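Local coordinates for protein acetamidase (PDB 2II1) that binds calcium ions and probably hydrolyses carbon-nitrogen bonds of linear amides, as a member of the acetamidase/formamidase family, at residues V171-D174 with G175-A179. Residues are numbered along the deposited sequence; the frame is centred on the assembly and turned at random.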
loop_
_atom_site.group_PDB
_atom_site.type_symbol
_atom_site.label_atom_id
_atom_site.label_comp_id
_atom_site.label_asym_id
_atom_site.label_seq_id
_atom_site.Cartn_x
_atom_site.Cartn_y
_atom_site.Cartn_z
ATOM N N VAL A 171 12.012 0.858 -23.993
ATOM C CA VAL A 171 12.312 1.554 -25.238
ATOM C C VAL A 171 11.412 0.923 -26.283
ATOM O O VAL A 171 11.601 -0.241 -26.654
ATOM C CB VAL A 171 13.787 1.362 -25.649
ATOM C CG1 VAL A 171 14.074 1.953 -27.067
ATOM C CG2 VAL A 171 14.668 1.997 -24.638
ATOM N N GLU A 172 10.414 1.681 -26.743
ATOM C CA GLU A 172 9.453 1.191 -27.727
ATOM C C GLU A 172 9.599 1.883 -29.085
ATOM O O GLU A 172 9.065 1.401 -30.067
ATOM C CB GLU A 172 8.037 1.358 -27.209
ATOM C CG GLU A 172 7.733 0.585 -25.930
ATOM C CD GLU A 172 7.874 -0.936 -26.076
ATOM O OE1 GLU A 172 7.959 -1.451 -27.203
ATOM O OE2 GLU A 172 7.887 -1.631 -25.049
ATOM N N VAL A 173 10.294 3.020 -29.129
ATOM C CA VAL A 173 10.640 3.680 -30.384
ATOM C C VAL A 173 12.146 3.928 -30.281
ATOM O O VAL A 173 12.650 4.132 -29.182
ATOM C CB VAL A 173 9.806 4.997 -30.591
ATOM C CG1 VAL A 173 8.318 4.780 -30.228
ATOM C CG2 VAL A 173 10.342 6.146 -29.786
ATOM N N ASP A 174 12.886 3.885 -31.391
ATOM C CA ASP A 174 14.345 4.003 -31.300
ATOM C C ASP A 174 14.715 5.363 -30.666
ATOM O O ASP A 174 14.070 6.399 -30.938
ATOM C CB ASP A 174 15.031 3.826 -32.661
ATOM C CG ASP A 174 14.978 2.371 -33.209
ATOM O OD1 ASP A 174 14.593 1.382 -32.524
ATOM O OD2 ASP A 174 15.332 2.226 -34.390
ATOM N N GLY A 175 15.745 5.350 -29.808
ATOM C CA GLY A 175 16.112 6.516 -29.025
ATOM C C GLY A 175 15.343 6.695 -27.723
ATOM O O GLY A 175 15.696 7.551 -26.919
ATOM N N ALA A 176 14.273 5.929 -27.520
ATOM C CA ALA A 176 13.454 5.962 -26.260
ATOM C C ALA A 176 12.553 7.193 -26.133
ATOM O O ALA A 176 11.341 7.052 -25.992
ATOM C CB ALA A 176 14.338 5.825 -25.016
ATOM N N LEU A 177 13.182 8.372 -26.162
ATOM C CA LEU A 177 12.533 9.685 -25.991
ATOM C C LEU A 177 11.981 9.852 -24.585
ATOM O O LEU A 177 10.766 9.773 -24.357
ATOM C CB LEU A 177 11.455 9.951 -27.033
ATOM C CG LEU A 177 11.921 9.828 -28.491
ATOM C CD1 LEU A 177 10.719 9.981 -29.367
ATOM C CD2 LEU A 177 12.990 10.826 -28.853
ATOM N N LEU A 178 12.915 10.101 -23.668
ATOM C CA LEU A 178 12.675 10.225 -22.226
ATOM C C LEU A 178 12.313 11.678 -21.880
ATOM O O LEU A 178 12.905 12.595 -22.392
ATOM C CB LEU A 178 13.934 9.821 -21.424
ATOM C CG LEU A 178 13.895 9.824 -19.898
ATOM C CD1 LEU A 178 12.801 8.918 -19.318
ATOM C CD2 LEU A 178 15.254 9.428 -19.302
ATOM N N ALA A 179 11.323 11.845 -21.017
ATOM C CA ALA A 179 10.835 13.157 -20.595
ATOM C C ALA A 179 10.467 13.006 -19.117
ATOM O O ALA A 179 10.073 11.925 -18.691
ATOM C CB ALA A 179 9.588 13.567 -21.436
HETATM O O HOH W 1 10.160 4.374 -26.393
#
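V173 to A176 form a type II beta turn, with D174 and G175 at its corners, closed by a hydrogen bond from A176 N to V173 O (2.9 Å). The donor is tilted 27° from the carbonyl plane. The turn lies in the loop between strands 166-170 and 176-184 and hands the chain from one sheet to another. G175 has a positive phi (85°), at which a beta carbon would run into D174 O, so glycine suits the third position. L177 N bonds to G175 O (2.8 Å), a classic gamma turn centred on A176 that follows directly.

Two small apolar pairs line the bend. V171, whose CG1 lies opposite its own N (chi1 173°), sets that methyl near A176 N and holds CG2 3.9 Å from A176 CB. The short methyl of alanine fits this buried spot, where L75 of strand 74-84 also touches both residues. V173 meets L177 at about a right angle: L177, just past the turn, brings its CD1 methyl to V173 CG2, which sits between its own N and carbonyl carbon. The CB of D174 points away from the following segment, and its carboxylate is held by R70 (OD2, salt bridge) and R71 N (OD1, hydrogen bond), tying the turn to a neighbouring loop.

One water bridges the two arms, accepting from E172 N (2.7 Å) and donating to A176 O (3.0 Å). On the leucine side, the closest touch is V173 CG2 against L177 CD1 at 3.9 Å.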